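Local coordinates for protein ribonucleoside triphosphate reductase (Lactobacillus leichmannii, PDB 1L1L) that catalyses, with adenosylcobalamin (B12) as cofactor, the reduction of ribonucleoside triphosphates to the deoxyribonucleotides used for DNA synthesis, as an allosterically regulated monomer, at residues A[21-26]-A[554-559]; A[35-40]-A[100-105]; A[57-62]-A[448-453]; A[92-97]-A[420-425]. All blocks are in the same frame, centred on the assembly; numbering follows the deposited sequence.

In the fold
From the N terminus, the chain passes 21-26, 35-40, 57-62 and 92-97, the first halves of contacts 1 to 4. Contact 2 closes first and shortest, when helix 98-103 meets the residues leading into strand 38-39. Strand 421-424 then closes contact 4 by pairing with strand 94-96. Contact 3 closes next, at the end of helix 436-450, and contact 1 last, at the end of helix 551-557. Contact 4 nests inside contact 3, and contacts 2, 3 and 4 all lie inside contact 1. Contact 2 crosses contacts 3 and 4. Together they tie the largely helical N-terminal region to a mixed sheet, probably part of the ten-stranded alpha-beta barrel, and to its helices.

Contact 1: residues A[21-26]-A[554-559]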
loop_
_atom_site.group_PDB
_atom_site.type_symbol
_atom_site.label_atom_id
_atom_site.label_comp_id
_atom_site.label_asym_id
_atom_site.label_seq_id
_atom_site.Cartn_x
_atom_site.Cartn_y
_atom_site.Cartn_z
ATOM N N PRO A 21 18.195 15.271 -11.123
ATOM C CA PRO A 21 17.161 14.273 -10.819
ATOM C C PRO A 21 16.722 13.578 -12.090
ATOM O O PRO A 21 16.440 14.238 -13.089
ATOM C CB PRO A 21 16.042 15.111 -10.206
ATOM C CG PRO A 21 16.796 16.232 -9.534
ATOM C CD PRO A 21 17.823 16.590 -10.583
ATOM N N HIS A 22 16.674 12.250 -12.056
ATOM C CA HIS A 22 16.272 11.465 -13.212
ATOM C C HIS A 22 14.743 11.390 -13.277
ATOM O O HIS A 22 14.154 10.334 -13.049
ATOM C CB HIS A 22 16.870 10.054 -13.107
ATOM C CG HIS A 22 16.696 9.221 -14.337
ATOM N ND1 HIS A 22 15.484 8.674 -14.703
ATOM C CD2 HIS A 22 17.588 8.816 -15.270
ATOM C CE1 HIS A 22 15.638 7.965 -15.806
ATOM N NE2 HIS A 22 16.906 8.034 -16.171
ATOM N N TRP A 23 14.110 12.523 -13.569
ATOM C CA TRP A 23 12.652 12.580 -13.668
ATOM C C TRP A 23 12.146 11.856 -14.909
ATOM O O TRP A 23 12.772 11.903 -15.976
ATOM C CB TRP A 23 12.164 14.030 -13.750
ATOM C CG TRP A 23 12.391 14.887 -12.534
ATOM C CD1 TRP A 23 13.137 16.031 -12.474
ATOM C CD2 TRP A 23 11.767 14.750 -11.247
ATOM N NE1 TRP A 23 13.003 16.623 -11.240
ATOM C CE2 TRP A 23 12.169 15.858 -10.467
ATOM C CE3 TRP A 23 10.901 13.801 -10.679
ATOM C CZ2 TRP A 23 11.737 16.049 -9.149
ATOM C CZ3 TRP A 23 10.469 13.990 -9.365
ATOM C CH2 TRP A 23 10.888 15.106 -8.616
ATOM N N GLY A 24 11.003 11.188 -14.775
ATOM C CA GLY A 24 10.420 10.520 -15.920
ATOM C C GLY A 24 9.639 11.615 -16.621
ATOM O O GLY A 24 9.526 12.715 -16.080
ATOM N N LYS A 25 9.113 11.350 -17.812
ATOM C CA LYS A 25 8.346 12.370 -18.522
ATOM C C LYS A 25 7.176 12.902 -17.691
ATOM O O LYS A 25 6.758 14.043 -17.876
ATOM C CB LYS A 25 7.834 11.822 -19.858
ATOM C CG LYS A 25 8.925 11.628 -20.916
ATOM C CD LYS A 25 9.550 12.950 -21.325
ATOM C CE LYS A 25 10.711 12.740 -22.293
ATOM N NZ LYS A 25 10.253 12.159 -23.589
ATOM N N LEU A 26 6.665 12.092 -16.763
ATOM C CA LEU A 26 5.539 12.511 -15.912
ATOM C C LEU A 26 6.028 12.764 -14.486
ATOM O O LEU A 26 5.254 13.161 -13.614
ATOM C CB LEU A 26 4.458 11.411 -15.843
ATOM C CG LEU A 26 4.067 10.581 -17.067
ATOM C CD1 LEU A 26 3.027 9.531 -16.676
ATOM C CD2 LEU A 26 3.506 11.477 -18.127
ATOM N N ALA A 554 7.151 5.023 -9.028
ATOM C CA ALA A 554 7.848 4.600 -10.233
ATOM C C ALA A 554 7.668 5.653 -11.334
ATOM O O ALA A 554 8.505 5.770 -12.233
ATOM C CB ALA A 554 7.323 3.248 -10.703
ATOM N N LYS A 555 6.581 6.420 -11.263
ATOM C CA LYS A 555 6.331 7.464 -12.258
ATOM C C LYS A 555 7.294 8.632 -12.051
ATOM O O LYS A 555 7.661 9.312 -13.004
ATOM C CB LYS A 555 4.890 7.976 -12.175
ATOM C CG LYS A 555 3.860 6.941 -12.586
ATOM C CD LYS A 555 2.453 7.450 -12.335
ATOM C CE LYS A 555 1.446 6.313 -12.401
ATOM N NZ LYS A 555 0.108 6.755 -11.913
ATOM N N LEU A 556 7.697 8.858 -10.807
ATOM C CA LEU A 556 8.639 9.941 -10.511
ATOM C C LEU A 556 9.908 9.789 -11.347
ATOM O O LEU A 556 10.424 10.764 -11.900
ATOM C CB LEU A 556 9.029 9.941 -9.031
ATOM C CG LEU A 556 7.988 10.334 -7.981
ATOM C CD1 LEU A 556 8.672 10.450 -6.617
ATOM C CD2 LEU A 556 7.363 11.662 -8.342
ATOM N N ALA A 557 10.392 8.555 -11.449
ATOM C CA ALA A 557 11.616 8.252 -12.185
ATOM C C ALA A 557 11.391 7.682 -13.570
ATOM O O ALA A 557 12.348 7.379 -14.272
ATOM C CB ALA A 557 12.470 7.292 -11.369
ATOM N N GLY A 558 10.129 7.527 -13.963
ATOM C CA GLY A 558 9.821 6.976 -15.271
ATOM C C GLY A 558 10.268 5.531 -15.437
ATOM O O GLY A 558 10.582 5.095 -16.547
ATOM N N ALA A 559 10.295 4.783 -14.339
ATOM C CA ALA A 559 10.723 3.389 -14.388
ATOM C C ALA A 559 9.553 2.419 -14.569
ATOM O O ALA A 559 8.404 2.773 -14.295
ATOM C CB ALA A 559 11.479 3.045 -13.107
HETATM O O HOH W 1 7.272 9.423 -15.737
#
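Gly24 and His22 meet the last turn of helix 551-557. Two hydrogen bonds join them to it. Gly24 N donates to Leu556 O at 3.0 Å, with 155° at the hydrogen. The donor lies above the carbonyl plane, not on a lone pair. His22 ND1 makes a weak bond to Ala557 O at 3.4 Å, and this oxygen lies at the imidazole edge, near the ring plane. Chi1 of His22 (-171°) swings the imidazole away from its own backbone N, and chi2 (-73°) turns ND1 to Ala557 O.

A water adds a third link. It accepts from Leu26 N at 2.9 Å and donates to Lys555 O at 2.8 Å. Three successive helix-end carbonyls thus each gain a partner.

CA-H...O contacts run both ways. Ala557 CA lies 3.4 Å from His22 O, a buried oxygen with no hydrogen-bond partner in the model. Trp23 CA points its hydrogen at Leu556 O.

Apolar packing is small. Trp23 and Leu556 lie side by side, with Trp23 CZ3 4.0 Å from Leu556 CD2. Two glycines let the backbones approach closely, Gly24 CA and Gly558 CA being 3.7 Å apart. Gly558, with positive phi, is the C-prime residue of a Schellman motif that ends the helix.

The loop runs from helix 9-18 to helix 27-32. Trp23 also packs edge-to-face with Trp28 and meets Trp48. Leu26 touches strands 570-578 and 603-611, while Ala557 rests on Ile428 of helix 426-431.

Contact 2: residues A[35-40]-A[100-105]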
loop_
_atom_site.group_PDB
_atom_site.type_symbol
_atom_site.label_atom_id
_atom_site.label_comp_id
_atom_site.label_asym_id
_atom_site.label_seq_id
_atom_site.Cartn_x
_atom_site.Cartn_y
_atom_site.Cartn_z
ATOM N N TYR A 35 3.638 14.766 -3.565
ATOM C CA TYR A 35 4.516 14.759 -2.397
ATOM C C TYR A 35 5.025 16.109 -1.908
ATOM O O TYR A 35 5.641 16.182 -0.842
ATOM C CB TYR A 35 5.713 13.845 -2.666
ATOM C CG TYR A 35 5.316 12.470 -3.122
ATOM C CD1 TYR A 35 5.681 12.012 -4.386
ATOM C CD2 TYR A 35 4.538 11.635 -2.310
ATOM C CE1 TYR A 35 5.282 10.763 -4.842
ATOM C CE2 TYR A 35 4.131 10.378 -2.757
ATOM C CZ TYR A 35 4.510 9.952 -4.026
ATOM O OH TYR A 35 4.127 8.716 -4.498
ATOM N N ALA A 36 4.769 17.169 -2.669
ATOM C CA ALA A 36 5.216 18.500 -2.276
ATOM C C ALA A 36 4.253 19.097 -1.249
ATOM O O ALA A 36 3.111 19.435 -1.579
ATOM C CB ALA A 36 5.312 19.411 -3.505
ATOM N N ARG A 37 4.703 19.218 -0.003
ATOM C CA ARG A 37 3.848 19.778 1.040
ATOM C C ARG A 37 3.744 21.291 0.902
ATOM O O ARG A 37 4.628 21.935 0.324
ATOM C CB ARG A 37 4.393 19.429 2.429
ATOM C CG ARG A 37 4.449 17.938 2.726
ATOM C CD ARG A 37 4.955 17.673 4.141
ATOM N NE ARG A 37 4.018 18.112 5.174
ATOM C CZ ARG A 37 2.858 17.512 5.452
ATOM N NH1 ARG A 37 2.469 16.434 4.775
ATOM N NH2 ARG A 37 2.083 17.991 6.416
ATOM N N TRP A 38 2.660 21.858 1.424
ATOM C CA TRP A 38 2.456 23.302 1.375
ATOM C C TRP A 38 3.240 23.971 2.500
ATOM O O TRP A 38 3.267 23.482 3.632
ATOM C CB TRP A 38 0.966 23.638 1.499
ATOM C CG TRP A 38 0.687 25.118 1.532
ATOM C CD1 TRP A 38 0.426 25.882 2.638
ATOM C CD2 TRP A 38 0.677 26.018 0.416
ATOM N NE1 TRP A 38 0.255 27.196 2.279
ATOM C CE2 TRP A 38 0.404 27.309 0.922
ATOM C CE3 TRP A 38 0.875 25.858 -0.962
ATOM C CZ2 TRP A 38 0.324 28.434 0.096
ATOM C CZ3 TRP A 38 0.797 26.978 -1.782
ATOM C CH2 TRP A 38 0.522 28.248 -1.247
ATOM N N LEU A 39 3.888 25.086 2.178
ATOM C CA LEU A 39 4.682 25.834 3.149
ATOM C C LEU A 39 3.986 27.169 3.418
ATOM O O LEU A 39 4.155 28.130 2.669
ATOM C CB LEU A 39 6.097 26.059 2.599
ATOM C CG LEU A 39 6.861 24.788 2.199
ATOM C CD1 LEU A 39 8.159 25.137 1.489
ATOM C CD2 LEU A 39 7.143 23.962 3.440
ATOM N N PRO A 40 3.184 27.236 4.495
ATOM C CA PRO A 40 2.438 28.436 4.895
ATOM C C PRO A 40 3.324 29.665 5.052
ATOM O O PRO A 40 2.941 30.771 4.674
ATOM C CB PRO A 40 1.804 28.024 6.223
ATOM C CG PRO A 40 1.647 26.539 6.080
ATOM C CD PRO A 40 2.963 26.144 5.459
ATOM N N ASN A 100 6.368 7.940 3.000
ATOM C CA ASN A 100 7.562 8.555 3.572
ATOM C C ASN A 100 7.839 9.897 2.879
ATOM O O ASN A 100 8.135 10.891 3.544
ATOM C CB ASN A 100 8.771 7.623 3.412
ATOM C CG ASN A 100 8.817 6.520 4.467
ATOM O OD1 ASN A 100 9.603 6.587 5.419
ATOM N ND2 ASN A 100 7.978 5.504 4.303
ATOM N N LEU A 101 7.741 9.938 1.552
ATOM C CA LEU A 101 7.999 11.190 0.844
ATOM C C LEU A 101 7.044 12.284 1.282
ATOM O O LEU A 101 7.396 13.470 1.306
ATOM C CB LEU A 101 7.905 11.017 -0.679
ATOM C CG LEU A 101 8.933 10.131 -1.383
ATOM C CD1 LEU A 101 8.651 10.077 -2.870
ATOM C CD2 LEU A 101 10.349 10.685 -1.129
ATOM N N TRP A 102 5.834 11.891 1.653
ATOM C CA TRP A 102 4.834 12.860 2.066
ATOM C C TRP A 102 4.869 13.273 3.530
ATOM O O TRP A 102 4.533 14.410 3.849
ATOM C CB TRP A 102 3.428 12.323 1.721
ATOM C CG TRP A 102 2.296 13.196 2.195
ATOM C CD1 TRP A 102 1.450 12.948 3.244
ATOM C CD2 TRP A 102 1.887 14.452 1.639
ATOM N NE1 TRP A 102 0.539 13.974 3.370
ATOM C CE2 TRP A 102 0.786 14.909 2.399
ATOM C CE3 TRP A 102 2.347 15.239 0.571
ATOM C CZ2 TRP A 102 0.136 16.121 2.126
ATOM C CZ3 TRP A 102 1.698 16.448 0.300
ATOM C CH2 TRP A 102 0.604 16.873 1.077
ATOM N N ILE A 103 5.294 12.376 4.417
ATOM C CA ILE A 103 5.263 12.687 5.844
ATOM C C ILE A 103 6.582 12.600 6.629
ATOM O O ILE A 103 6.652 13.043 7.772
ATOM C CB ILE A 103 4.204 11.787 6.547
ATOM C CG1 ILE A 103 3.504 12.568 7.658
ATOM C CG2 ILE A 103 4.856 10.526 7.099
ATOM C CD1 ILE A 103 2.537 13.608 7.142
ATOM N N SER A 104 7.616 12.030 6.026
ATOM C CA SER A 104 8.901 11.891 6.701
ATOM C C SER A 104 9.488 13.266 7.031
ATOM O O SER A 104 9.633 14.115 6.146
ATOM C CB SER A 104 9.867 11.100 5.807
ATOM O OG SER A 104 11.073 10.782 6.479
ATOM N N GLY A 105 9.801 13.482 8.309
ATOM C CA GLY A 105 10.391 14.741 8.739
ATOM C C GLY A 105 9.414 15.875 8.984
ATOM O O GLY A 105 9.828 17.023 9.137
#
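Arg37 and Trp102 form a cation-pi contact, largely buried, between the residues leading into strand 38-39 and the end of helix 98-103. Arg37 CZ lies 4.8 Å from the centroid of the six-membered ring of Trp102, over its face. The guanidinium does not stack flat. Its plane is 65° from that of the indole, and NH1 is the atom that reaches down, 3.3 Å from Trp102 CE2. Arg37 CG already lies over the ring, 4.2 Å from the same centroid in a CH-pi contact. The bend at chi3 (68°) then brings NH1 back to the indole and to Trp102 O.

NH1 also donates to the backbone of its ring partner, Arg37 NH1 to Trp102 O being 3.0 Å with 136° at the hydrogen. This second grip helps fix the guanidinium.

Beside this pair, Leu101 CD1 lies over one face of the Tyr35 ring, 4.0 Å from its centroid. Tyr35 and Leu101 both continue onto Leu556 of helix 551-557.

Arg37 at Trp102 O and Arg54 at Leu101 O gather round the C-terminal end of helix 98-103, a common way to satisfy carbonyls where a helix ends.

Contact 3: residues A[57-62]-A[448-453]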
loop_
_atom_site.group_PDB
_atom_site.type_symbol
_atom_site.label_atom_id
_atom_site.label_comp_id
_atom_site.label_asym_id
_atom_site.label_seq_id
_atom_site.Cartn_x
_atom_site.Cartn_y
_atom_site.Cartn_z
ATOM N N GLU A 57 16.419 13.777 6.638
ATOM C CA GLU A 57 16.650 14.194 8.018
ATOM C C GLU A 57 15.688 13.489 8.954
ATOM O O GLU A 57 16.049 13.097 10.066
ATOM C CB GLU A 57 16.486 15.712 8.158
ATOM C CG GLU A 57 17.780 16.485 7.937
ATOM C CD GLU A 57 17.584 17.991 7.864
ATOM O OE1 GLU A 57 16.785 18.549 8.648
ATOM O OE2 GLU A 57 18.259 18.621 7.022
ATOM N N GLY A 58 14.450 13.332 8.497
ATOM C CA GLY A 58 13.463 12.666 9.317
ATOM C C GLY A 58 13.827 11.225 9.608
ATOM O O GLY A 58 13.572 10.736 10.705
ATOM N N ASN A 59 14.426 10.538 8.639
ATOM C CA ASN A 59 14.787 9.134 8.827
ATOM C C ASN A 59 16.060 8.936 9.646
ATOM O O ASN A 59 16.104 8.096 10.548
ATOM C CB ASN A 59 14.948 8.443 7.465
ATOM C CG ASN A 59 15.295 6.964 7.588
ATOM O OD1 ASN A 59 16.466 6.578 7.568
ATOM N ND2 ASN A 59 14.271 6.124 7.713
ATOM N N ILE A 60 17.092 9.714 9.333
ATOM C CA ILE A 60 18.371 9.580 10.034
ATOM C C ILE A 60 18.257 9.807 11.547
ATOM O O ILE A 60 18.883 9.097 12.340
ATOM C CB ILE A 60 19.433 10.552 9.438
ATOM C CG1 ILE A 60 20.835 10.145 9.902
ATOM C CG2 ILE A 60 19.139 11.968 9.859
ATOM C CD1 ILE A 60 21.323 8.859 9.312
ATOM N N ASN A 61 17.445 10.784 11.942
ATOM C CA ASN A 61 17.252 11.122 13.345
ATOM C C ASN A 61 16.444 10.105 14.132
ATOM O O ASN A 61 16.032 10.364 15.269
ATOM C CB ASN A 61 16.607 12.502 13.468
ATOM C CG ASN A 61 17.570 13.622 13.109
ATOM O OD1 ASN A 61 18.699 13.655 13.596
ATOM N ND2 ASN A 61 17.128 14.542 12.263
ATOM N N LEU A 62 16.221 8.945 13.523
ATOM C CA LEU A 62 15.494 7.869 14.180
ATOM C C LEU A 62 16.483 6.885 14.796
ATOM O O LEU A 62 16.123 6.131 15.705
ATOM C CB LEU A 62 14.591 7.133 13.185
ATOM C CG LEU A 62 13.277 7.819 12.801
ATOM C CD1 LEU A 62 12.538 6.944 11.780
ATOM C CD2 LEU A 62 12.419 8.030 14.045
ATOM N N LYS A 448 15.626 -0.242 8.317
ATOM C CA LYS A 448 15.927 -0.678 9.671
ATOM C C LYS A 448 15.605 0.410 10.686
ATOM O O LYS A 448 15.087 0.132 11.767
ATOM C CB LYS A 448 17.403 -1.056 9.797
ATOM C CG LYS A 448 17.700 -1.907 11.015
ATOM C CD LYS A 448 17.269 -3.351 10.765
ATOM C CE LYS A 448 17.421 -4.202 12.007
ATOM N NZ LYS A 448 17.322 -5.645 11.675
ATOM N N ARG A 449 15.921 1.655 10.346
ATOM C CA ARG A 449 15.654 2.755 11.258
ATOM C C ARG A 449 14.162 2.968 11.498
ATOM O O ARG A 449 13.729 3.189 12.634
ATOM C CB ARG A 449 16.312 4.040 10.754
ATOM C CG ARG A 449 17.816 4.143 11.127
ATOM C CD ARG A 449 18.359 5.570 10.925
ATOM N NE ARG A 449 18.405 5.960 9.513
ATOM C CZ ARG A 449 19.295 5.520 8.634
ATOM N NH1 ARG A 449 20.242 4.661 9.002
ATOM N NH2 ARG A 449 19.239 5.935 7.376
ATOM N N VAL A 450 13.368 2.893 10.434
ATOM C CA VAL A 450 11.933 3.074 10.587
ATOM C C VAL A 450 11.406 2.163 11.708
ATOM O O VAL A 450 10.493 2.538 12.443
ATOM C CB VAL A 450 11.195 2.764 9.254
ATOM C CG1 VAL A 450 9.690 2.744 9.465
ATOM C CG2 VAL A 450 11.551 3.812 8.217
ATOM N N THR A 451 11.995 0.980 11.856
ATOM C CA THR A 451 11.551 0.048 12.894
ATOM C C THR A 451 11.746 0.554 14.328
ATOM O O THR A 451 11.312 -0.097 15.282
ATOM C CB THR A 451 12.241 -1.327 12.769
ATOM O OG1 THR A 451 13.613 -1.229 13.179
ATOM C CG2 THR A 451 12.175 -1.824 11.344
ATOM N N PHE A 452 12.405 1.701 14.493
ATOM C CA PHE A 452 12.591 2.258 15.831
ATOM C C PHE A 452 11.667 3.452 16.062
ATOM O O PHE A 452 11.759 4.132 17.089
ATOM C CB PHE A 452 14.055 2.673 16.065
ATOM C CG PHE A 452 14.997 1.512 16.219
ATOM C CD1 PHE A 452 15.539 0.886 15.106
ATOM C CD2 PHE A 452 15.334 1.035 17.484
ATOM C CE1 PHE A 452 16.400 -0.197 15.243
ATOM C CE2 PHE A 452 16.198 -0.051 17.630
ATOM C CZ PHE A 452 16.732 -0.668 16.511
ATOM N N SER A 453 10.772 3.708 15.111
ATOM C CA SER A 453 9.827 4.815 15.245
ATOM C C SER A 453 8.752 4.463 16.280
ATOM O O SER A 453 8.658 3.317 16.718
ATOM C CB SER A 453 9.182 5.132 13.889
ATOM O OG SER A 453 8.609 3.974 13.309
#
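Asn59 and Arg449 are brought together by their side-chain torsions. In Asn59, CG is anti to the backbone N (chi1 -179°), which carries the amide toward helix 436-450. Arg449 leaves its helix toward Asn59 and then bends at chi3 (-68°), laying its guanidinium beside the end of helix 48-60.

The two side chains cross at about a right angle, and the amide and guanidinium planes are 71° apart. Asn59 OD1 takes two N-H groups of the same arginine. Arg449 NE to Asn59 OD1 is 2.8 Å, and the donor stands above the amide plane. Arg449 NH2 to Asn59 OD1 is 2.9 Å and weak. NE also makes a weak bond to the backbone Asn59 O, at 3.3 Å. The other branch, NH1, pairs with Glu81 in a salt bridge and with Tyr532 OH. Partners on several sides should hold the buried guanidinium in one orientation.

Ile60 covers one guanidinium face, its CD1 4.0 Å from Arg449 CZ. Asn59 ND2 touches Val450 CG2 at 3.6 Å and is hydrogen-bonded to Tyr446 O. Leu62 makes most of the remaining packing. Its CD1 lies 4.0 Å from Arg449 O, its CD2 packs near Ser453, and Phe452 CB comes close to Leu62 O.

Beyond Arg449 the chain makes a type I beta turn from Val450 to Ser453. Val450 O accepts from both Ser453 N and Ser453 OG. The whole is a meeting of two helix C-terminal ends, where an arginine of one helix binds the side-chain and main-chain oxygens of an asparagine in the other.

Contact 4: residues A[92-97]-A[420-425]; sequences LGATPS and NLFEVF
Thr95 and Glu423 exchange two backbone hydrogen bonds, as an antiparallel hydrogen-bonded pair does. Thr95 N to Glu423 O is 2.7 Å, and Glu423 N to Thr95 O is 2.8 Å. Phe425 N adds a bond to Gly93 O at 3.1 Å, just beyond the paired strands. Between these lies the non-hydrogen-bonded pair of Ala94 and Val424, whose CA atoms are 4.2 Å apart.

The packing centres on Phe422. Chi1 (-166°) extends its side chain away from the backbone N and lays the ring across the neighbouring strand, with Thr95 O over the centre of one face. Ala94 CB touches Phe422 CE2 at 3.8 Å, and Pro96 CB lies 3.9 Å from Phe422 CE1. At the other end, Leu92 O meets the edge of the Phe425 ring, 3.4 Å from Phe425 CD2. Thr95 CG2 also touches this ring.

Strand 94-96 is the outermost strand next to 421-424 in a mixed sheet, probably part of the ten-stranded barrel. Strand 421-424 runs parallel to 471-474 on its far side. It follows Cys419, which is disulfide-bonded to Cys119. Helix 436-450 covers Phe422 and Val424, while helix 551-557 packs on Thr95, Glu423 and Phe425.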
loop_
_atom_site.group_PDB
_atom_site.type_symbol
_atom_site.label_atom_id
_atom_site.label_comp_id
_atom_site.label_asym_id
_atom_site.label_seq_id
_atom_site.Cartn_x
_atom_site.Cartn_y
_atom_site.Cartn_z
ATOM N N LEU A 92 16.902 10.264 -7.676
ATOM C CA LEU A 92 15.847 9.305 -8.009
ATOM C C LEU A 92 16.342 7.907 -8.359
ATOM O O LEU A 92 15.640 7.139 -9.021
ATOM C CB LEU A 92 14.976 9.858 -9.142
ATOM C CG LEU A 92 14.091 11.034 -8.711
ATOM C CD1 LEU A 92 13.374 11.624 -9.920
ATOM C CD2 LEU A 92 13.074 10.558 -7.661
ATOM N N GLY A 93 17.547 7.568 -7.908
ATOM C CA GLY A 93 18.082 6.247 -8.170
ATOM C C GLY A 93 17.449 5.248 -7.215
ATOM O O GLY A 93 17.521 4.038 -7.415
ATOM N N ALA A 94 16.839 5.778 -6.163
ATOM C CA ALA A 94 16.171 4.978 -5.149
ATOM C C ALA A 94 15.296 5.939 -4.362
ATOM O O ALA A 94 15.509 7.146 -4.407
ATOM C CB ALA A 94 17.190 4.305 -4.228
ATOM N N THR A 95 14.302 5.416 -3.651
ATOM C CA THR A 95 13.415 6.279 -2.883
ATOM C C THR A 95 12.618 5.513 -1.836
ATOM O O THR A 95 12.425 4.311 -1.956
ATOM C CB THR A 95 12.417 6.987 -3.817
ATOM O OG1 THR A 95 11.584 7.881 -3.069
ATOM C CG2 THR A 95 11.541 5.962 -4.495
ATOM N N PRO A 96 12.177 6.197 -0.769
ATOM C CA PRO A 96 11.393 5.475 0.231
ATOM C C PRO A 96 9.969 5.404 -0.319
ATOM O O PRO A 96 9.728 5.801 -1.465
ATOM C CB PRO A 96 11.499 6.359 1.464
ATOM C CG PRO A 96 11.613 7.723 0.886
ATOM C CD PRO A 96 12.554 7.533 -0.278
ATOM N N SER A 97 9.032 4.914 0.483
ATOM C CA SER A 97 7.646 4.805 0.033
ATOM C C SER A 97 7.004 6.174 -0.172
ATOM O O SER A 97 7.461 7.181 0.374
ATOM C CB SER A 97 6.828 4.017 1.059
ATOM O OG SER A 97 6.670 4.758 2.255
ATOM N N ASN A 420 7.321 -2.372 5.584
ATOM C CA ASN A 420 8.360 -1.372 5.802
ATOM C C ASN A 420 9.193 -1.469 4.537
ATOM O O ASN A 420 10.115 -2.279 4.448
ATOM C CB ASN A 420 9.155 -1.764 7.048
ATOM C CG ASN A 420 10.273 -0.798 7.346
ATOM O OD1 ASN A 420 10.178 0.379 7.026
ATOM N ND2 ASN A 420 11.332 -1.291 7.978
ATOM N N LEU A 421 8.849 -0.639 3.558
ATOM C CA LEU A 421 9.484 -0.694 2.249
ATOM C C LEU A 421 10.377 0.456 1.810
ATOM O O LEU A 421 10.261 1.588 2.273
ATOM C CB LEU A 421 8.394 -0.877 1.188
ATOM C CG LEU A 421 7.233 -1.809 1.595
ATOM C CD1 LEU A 421 6.066 -1.645 0.626
ATOM C CD2 LEU A 421 7.705 -3.249 1.626
ATOM N N PHE A 422 11.258 0.127 0.880
ATOM C CA PHE A 422 12.165 1.088 0.279
ATOM C C PHE A 422 12.342 0.591 -1.138
ATOM O O PHE A 422 12.580 -0.591 -1.352
ATOM C CB PHE A 422 13.508 1.094 0.992
ATOM C CG PHE A 422 14.350 2.277 0.645
ATOM C CD1 PHE A 422 14.214 3.465 1.346
ATOM C CD2 PHE A 422 15.246 2.217 -0.415
ATOM C CE1 PHE A 422 14.966 4.592 0.996
ATOM C CE2 PHE A 422 16.003 3.343 -0.777
ATOM C CZ PHE A 422 15.855 4.525 -0.065
ATOM N N GLU A 423 12.224 1.485 -2.112
ATOM C CA GLU A 423 12.345 1.076 -3.500
ATOM C C GLU A 423 13.610 1.558 -4.214
ATOM O O GLU A 423 13.999 2.726 -4.121
ATOM C CB GLU A 423 11.111 1.527 -4.279
ATOM C CG GLU A 423 10.924 0.796 -5.589
ATOM C CD GLU A 423 9.455 0.544 -5.902
ATOM O OE1 GLU A 423 8.681 1.524 -5.931
ATOM O OE2 GLU A 423 9.078 -0.629 -6.123
ATOM N N VAL A 424 14.232 0.629 -4.921
ATOM C CA VAL A 424 15.441 0.895 -5.675
ATOM C C VAL A 424 15.202 0.630 -7.160
ATOM O O VAL A 424 14.517 -0.326 -7.545
ATOM C CB VAL A 424 16.602 0.020 -5.159
ATOM C CG1 VAL A 424 17.862 0.251 -6.008
ATOM C CG2 VAL A 424 16.881 0.364 -3.699
ATOM N N PHE A 425 15.738 1.516 -7.992
ATOM C CA PHE A 425 15.619 1.398 -9.436
ATOM C C PHE A 425 17.042 1.139 -9.945
ATOM O O PHE A 425 17.791 2.081 -10.233
ATOM C CB PHE A 425 15.084 2.701 -10.039
ATOM C CG PHE A 425 13.778 3.167 -9.449
ATOM C CD1 PHE A 425 12.634 2.381 -9.533
ATOM C CD2 PHE A 425 13.688 4.410 -8.829
ATOM C CE1 PHE A 425 11.410 2.836 -9.004
ATOM C CE2 PHE A 425 12.482 4.870 -8.299
ATOM C CZ PHE A 425 11.337 4.077 -8.388
#